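Local coordinates for alpha-rhamnosidase (Dictyoglomus thermophilum, PDB 6I60), which probably hydrolyses terminal non-reducing alpha-L-rhamnose residues from alpha-L-rhamnosides, as a glycoside hydrolase of the bacterial alpha-L-rhamnosidase family, at residues Glu395-Arg409 / Lys809-Ile821. Numbering follows the deposited sequence.
Sequences ELTYEDGTLNYSTNR and KLTSTGMNSHNHI
Leu396 lays its CD2 methyl over one face of the His818 imidazole, a CH-pi contact 3.7 Å from the ring centroid, while its CD1 leans toward the NE2 side. The ring is fixed in rotation from its own loop: His818 NE2 donates to Leu810 O at 3.0 Å, with the acceptor in the ring plane. Thr407 CG2 approaches the ring obliquely, 4.0 Å from His818 CD2. Glu395, extended beyond CG, crosses His818 obliquely with its carboxylate 70° from the imidazole plane, and the backbone N of His818 donates a hydrogen bond to Glu395 OE1 (3.1 Å) from its syn side. Thr407 OG1, set between its backbone N and carbonyl carbon (chi1 53°), which leaves CG2 turned to the ring, donates to the same oxygen from the opposite face of the carboxylate; Glu395 OE2 is hydrogen-bonded to Asn371 ND2. With an alanine in place of His818, the Leu396 methyls would probably lose their aromatic cover and Leu810 O its imidazole donor. Farther along, Arg409 runs its CD past Gly814 N (3.7 Å) and pairs with Asp501 through NH1. The contact thus joins the 396-397/403-404 hairpin of the concanavalin-like domain to the six-hairpin glycosidase domain's loop between helices 792-797 and 826-835, where Trp804 also meets the His818 ring.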
loop_
_atom_site.group_PDB
_atom_site.type_symbol
_atom_site.label_atom_id
_atom_site.label_comp_id
_atom_site.label_asym_id
_atom_site.label_seq_id
_atom_site.Cartn_x
_atom_site.Cartn_y
_atom_site.Cartn_z
ATOM N N GLU A 395 -6.986 -18.424 11.575
ATOM C CA GLU A 395 -6.365 -17.360 12.353
ATOM C C GLU A 395 -6.232 -17.715 13.830
ATOM O O GLU A 395 -5.248 -17.331 14.472
ATOM C CB GLU A 395 -7.173 -16.066 12.215
ATOM C CG GLU A 395 -6.848 -15.242 10.982
ATOM C CD GLU A 395 -7.438 -13.841 11.051
ATOM O OE1 GLU A 395 -8.552 -13.690 11.595
ATOM O OE2 GLU A 395 -6.785 -12.890 10.566
ATOM N N LEU A 396 -7.201 -18.438 14.382
ATOM C CA LEU A 396 -7.273 -18.719 15.809
ATOM C C LEU A 396 -7.321 -20.224 16.055
ATOM O O LEU A 396 -7.384 -21.032 15.126
ATOM C CB LEU A 396 -8.488 -18.027 16.431
ATOM C CG LEU A 396 -8.610 -16.542 16.090
ATOM C CD1 LEU A 396 -9.952 -15.983 16.536
ATOM C CD2 LEU A 396 -7.458 -15.762 16.711
ATOM N N THR A 397 -7.296 -20.593 17.332
ATOM C CA THR A 397 -7.324 -21.985 17.748
ATOM C C THR A 397 -8.356 -22.171 18.852
ATOM O O THR A 397 -8.826 -21.208 19.464
ATOM C CB THR A 397 -5.946 -22.455 18.240
ATOM O OG1 THR A 397 -5.997 -23.854 18.541
ATOM C CG2 THR A 397 -5.540 -21.690 19.494
ATOM N N TYR A 398 -8.707 -23.428 19.096
ATOM C CA TYR A 398 -9.588 -23.803 20.191
ATOM C C TYR A 398 -8.770 -24.362 21.351
ATOM O O TYR A 398 -7.586 -24.676 21.218
ATOM C CB TYR A 398 -10.627 -24.828 19.724
ATOM C CG TYR A 398 -11.767 -24.226 18.933
ATOM C CD1 TYR A 398 -12.359 -23.032 19.329
ATOM C CD2 TYR A 398 -12.250 -24.847 17.787
ATOM C CE1 TYR A 398 -13.401 -22.477 18.609
ATOM C CE2 TYR A 398 -13.292 -24.298 17.059
ATOM C CZ TYR A 398 -13.864 -23.115 17.475
ATOM O OH TYR A 398 -14.899 -22.564 16.755
ATOM N N GLU A 399 -9.426 -24.483 22.506
ATOM C CA GLU A 399 -8.733 -24.964 23.698
ATOM C C GLU A 399 -8.264 -26.404 23.524
ATOM O O GLU A 399 -7.188 -26.776 24.004
ATOM C CB GLU A 399 -9.644 -24.836 24.919
ATOM C CG GLU A 399 -8.982 -25.221 26.232
ATOM C CD GLU A 399 -9.740 -24.709 27.441
ATOM O OE1 GLU A 399 -9.118 -24.565 28.515
ATOM O OE2 GLU A 399 -10.957 -24.454 27.318
ATOM N N ASP A 400 -9.054 -27.227 22.830
ATOM C CA ASP A 400 -8.698 -28.623 22.603
ATOM C C ASP A 400 -7.589 -28.797 21.573
ATOM O O ASP A 400 -7.191 -29.937 21.310
ATOM C CB ASP A 400 -9.932 -29.418 22.166
ATOM C CG ASP A 400 -10.786 -28.667 21.162
ATOM O OD1 ASP A 400 -10.224 -28.100 20.201
ATOM O OD2 ASP A 400 -12.024 -28.644 21.334
ATOM N N GLY A 401 -7.090 -27.712 20.983
ATOM C CA GLY A 401 -5.985 -27.781 20.050
ATOM C C GLY A 401 -6.362 -27.763 18.586
ATOM O O GLY A 401 -5.464 -27.790 17.737
ATOM N N THR A 402 -7.646 -27.718 18.258
ATOM C CA THR A 402 -8.084 -27.716 16.871
ATOM C C THR A 402 -8.307 -26.290 16.377
ATOM O O THR A 402 -8.453 -25.348 17.158
ATOM C CB THR A 402 -9.362 -28.540 16.699
ATOM O OG1 THR A 402 -10.500 -27.726 16.999
ATOM C CG2 THR A 402 -9.348 -29.734 17.626
ATOM N N LEU A 403 -8.344 -26.152 15.054
ATOM C CA LEU A 403 -8.367 -24.840 14.422
ATOM C C LEU A 403 -9.742 -24.197 14.519
ATOM O O LEU A 403 -10.772 -24.871 14.435
ATOM C CB LEU A 403 -7.955 -24.950 12.956
ATOM C CG LEU A 403 -6.502 -24.603 12.645
ATOM C CD1 LEU A 403 -5.606 -25.568 13.364
ATOM C CD2 LEU A 403 -6.236 -24.654 11.152
ATOM N N ASN A 404 -9.747 -22.879 14.687
ATOM C CA ASN A 404 -10.967 -22.082 14.699
ATOM C C ASN A 404 -11.049 -21.335 13.374
ATOM O O ASN A 404 -10.321 -20.361 13.157
ATOM C CB ASN A 404 -10.972 -21.119 15.883
ATOM C CG ASN A 404 -12.303 -20.425 16.065
ATOM O OD1 ASN A 404 -12.412 -19.471 16.833
ATOM N ND2 ASN A 404 -13.325 -20.901 15.363
ATOM N N TYR A 405 -11.930 -21.795 12.488
ATOM C CA TYR A 405 -12.116 -21.177 11.184
ATOM C C TYR A 405 -13.211 -20.116 11.187
ATOM O O TYR A 405 -13.698 -19.742 10.113
ATOM C CB TYR A 405 -12.427 -22.247 10.136
ATOM C CG TYR A 405 -11.455 -23.405 10.129
ATOM C CD1 TYR A 405 -10.226 -23.300 9.489
ATOM C CD2 TYR A 405 -11.769 -24.604 10.754
ATOM C CE1 TYR A 405 -9.335 -24.357 9.476
ATOM C CE2 TYR A 405 -10.883 -25.668 10.748
ATOM C CZ TYR A 405 -9.669 -25.538 10.105
ATOM O OH TYR A 405 -8.784 -26.590 10.096
ATOM N N SER A 406 -13.602 -19.623 12.364
ATOM C CA SER A 406 -14.730 -18.699 12.443
ATOM C C SER A 406 -14.418 -17.374 11.758
ATOM O O SER A 406 -15.265 -16.825 11.043
ATOM C CB SER A 406 -15.118 -18.467 13.903
ATOM O OG SER A 406 -15.392 -19.689 14.566
ATOM N N THR A 407 -13.211 -16.841 11.961
ATOM C CA THR A 407 -12.853 -15.570 11.342
ATOM C C THR A 407 -12.820 -15.658 9.821
ATOM O O THR A 407 -12.956 -14.629 9.151
ATOM C CB THR A 407 -11.499 -15.083 11.866
ATOM O OG1 THR A 407 -10.519 -16.118 11.712
ATOM C CG2 THR A 407 -11.602 -14.709 13.336
ATOM N N ASN A 408 -12.644 -16.860 9.262
ATOM C CA ASN A 408 -12.691 -17.026 7.813
ATOM C C ASN A 408 -14.114 -16.969 7.276
ATOM O O ASN A 408 -14.301 -16.695 6.085
ATOM C CB ASN A 408 -12.037 -18.349 7.404
ATOM C CG ASN A 408 -10.558 -18.407 7.748
ATOM O OD1 ASN A 408 -10.013 -17.493 8.368
ATOM N ND2 ASN A 408 -9.901 -19.486 7.342
ATOM N N ARG A 409 -15.108 -17.227 8.123
ATOM C CA ARG A 409 -16.535 -17.125 7.783
ATOM C C ARG A 409 -16.815 -18.093 6.634
ATOM O O ARG A 409 -16.395 -19.260 6.711
ATOM C CB ARG A 409 -16.884 -15.665 7.524
ATOM C CG ARG A 409 -16.817 -14.788 8.769
ATOM C CD ARG A 409 -17.622 -13.511 8.597
ATOM N NE ARG A 409 -17.434 -12.927 7.273
ATOM C CZ ARG A 409 -17.660 -11.650 6.979
ATOM N NH1 ARG A 409 -17.463 -11.208 5.743
ATOM N NH2 ARG A 409 -18.083 -10.815 7.920
ATOM N N LYS A 809 -12.240 -9.090 22.423
ATOM C CA LYS A 809 -11.774 -10.383 21.937
ATOM C C LYS A 809 -12.973 -11.197 21.465
ATOM O O LYS A 809 -13.799 -11.629 22.276
ATOM C CB LYS A 809 -11.007 -11.116 23.033
ATOM C CG LYS A 809 -10.709 -12.570 22.712
ATOM C CD LYS A 809 -9.257 -12.911 22.995
ATOM C CE LYS A 809 -9.071 -14.410 23.170
ATOM N NZ LYS A 809 -7.652 -14.752 23.467
ATOM N N LEU A 810 -13.079 -11.398 20.155
ATOM C CA LEU A 810 -14.203 -12.105 19.557
ATOM C C LEU A 810 -13.679 -13.148 18.584
ATOM O O LEU A 810 -12.916 -12.820 17.670
ATOM C CB LEU A 810 -15.145 -11.132 18.846
ATOM C CG LEU A 810 -15.890 -10.158 19.759
ATOM C CD1 LEU A 810 -15.971 -8.779 19.135
ATOM C CD2 LEU A 810 -17.275 -10.688 20.063
ATOM N N THR A 811 -14.090 -14.398 18.779
ATOM C CA THR A 811 -13.580 -15.525 18.009
ATOM C C THR A 811 -14.721 -16.351 17.433
ATOM O O THR A 811 -14.700 -17.585 17.463
ATOM C CB THR A 811 -12.663 -16.397 18.863
ATOM O OG1 THR A 811 -12.421 -17.640 18.193
ATOM C CG2 THR A 811 -13.298 -16.669 20.215
ATOM N N SER A 812 -15.736 -15.683 16.894
ATOM C CA SER A 812 -16.851 -16.352 16.242
ATOM C C SER A 812 -17.055 -15.740 14.862
ATOM O O SER A 812 -16.293 -14.874 14.423
ATOM C CB SER A 812 -18.129 -16.251 17.084
ATOM O OG SER A 812 -18.943 -17.392 16.894
ATOM N N THR A 813 -18.092 -16.204 14.167
ATOM C CA THR A 813 -18.428 -15.619 12.880
ATOM C C THR A 813 -18.988 -14.210 13.075
ATOM O O THR A 813 -19.329 -13.788 14.183
ATOM C CB THR A 813 -19.425 -16.498 12.123
ATOM O OG1 THR A 813 -19.992 -15.752 11.039
ATOM C CG2 THR A 813 -20.534 -16.978 13.045
ATOM N N GLY A 814 -19.081 -13.475 11.976
ATOM C CA GLY A 814 -19.385 -12.064 12.055
ATOM C C GLY A 814 -18.123 -11.231 12.144
ATOM O O GLY A 814 -16.995 -11.733 12.153
ATOM N N MET A 815 -18.324 -9.916 12.217
ATOM C CA MET A 815 -17.212 -8.972 12.195
ATOM C C MET A 815 -16.263 -9.184 13.368
ATOM O O MET A 815 -16.230 -8.375 14.299
ATOM C CB MET A 815 -17.738 -7.538 12.195
ATOM C CG MET A 815 -17.852 -6.929 10.813
ATOM S SD MET A 815 -18.494 -5.250 10.855
ATOM C CE MET A 815 -17.914 -4.691 12.453
ATOM N N ASN A 816 -15.480 -10.265 13.323
ATOM C CA ASN A 816 -14.567 -10.636 14.399
ATOM C C ASN A 816 -13.168 -10.921 13.865
ATOM O O ASN A 816 -12.427 -11.710 14.458
ATOM C CB ASN A 816 -15.083 -11.857 15.165
ATOM C CG ASN A 816 -16.454 -11.641 15.774
ATOM O OD1 ASN A 816 -16.854 -10.513 16.060
ATOM N ND2 ASN A 816 -17.177 -12.734 15.996
ATOM N N SER A 817 -12.792 -10.301 12.749
ATOM C CA SER A 817 -11.524 -10.630 12.112
ATOM C C SER A 817 -10.345 -10.163 12.959
ATOM O O SER A 817 -10.427 -9.172 13.692
ATOM C CB SER A 817 -11.439 -10.005 10.723
ATOM O OG SER A 817 -10.091 -9.921 10.290
ATOM N N HIS A 818 -9.232 -10.890 12.841
ATOM C CA HIS A 818 -8.047 -10.661 13.659
ATOM C C HIS A 818 -6.863 -10.144 12.849
ATOM O O HIS A 818 -5.713 -10.304 13.273
ATOM C CB HIS A 818 -7.662 -11.946 14.392
ATOM C CG HIS A 818 -8.447 -12.188 15.643
ATOM N ND1 HIS A 818 -7.850 -12.470 16.853
ATOM C CD2 HIS A 818 -9.781 -12.189 15.870
ATOM C CE1 HIS A 818 -8.785 -12.634 17.773
ATOM N NE2 HIS A 818 -9.965 -12.469 17.203
ATOM N N ASN A 819 -7.111 -9.531 11.698
ATOM C CA ASN A 819 -6.040 -8.965 10.886
ATOM C C ASN A 819 -6.574 -7.756 10.121
ATOM O O ASN A 819 -6.582 -7.706 8.893
ATOM C CB ASN A 819 -5.454 -10.018 9.947
ATOM C CG ASN A 819 -4.071 -9.642 9.442
ATOM O OD1 ASN A 819 -3.608 -8.518 9.640
ATOM N ND2 ASN A 819 -3.404 -10.585 8.786
ATOM N N HIS A 820 -7.027 -6.748 10.856
ATOM C CA HIS A 820 -7.497 -5.505 10.268
ATOM C C HIS A 820 -6.435 -4.420 10.389
ATOM O O HIS A 820 -5.528 -4.489 11.223
ATOM C CB HIS A 820 -8.797 -5.045 10.930
ATOM C CG HIS A 820 -10.030 -5.532 10.236
ATOM N ND1 HIS A 820 -10.233 -6.861 9.929
ATOM C CD2 HIS A 820 -11.119 -4.869 9.779
ATOM C CE1 HIS A 820 -11.399 -6.994 9.320
ATOM N NE2 HIS A 820 -11.955 -5.801 9.215
ATOM N N ILE A 821 -6.565 -3.405 9.540
ATOM C CA ILE A 821 -5.583 -2.331 9.450
ATOM C C ILE A 821 -6.172 -0.962 9.757
ATOM O O ILE A 821 -5.410 0.011 9.872
ATOM C CB ILE A 821 -4.901 -2.320 8.062
ATOM C CG1 ILE A 821 -3.613 -1.490 8.072
ATOM C CG2 ILE A 821 -5.870 -1.835 6.992
ATOM C CD1 ILE A 821 -2.750 -1.707 9.294
#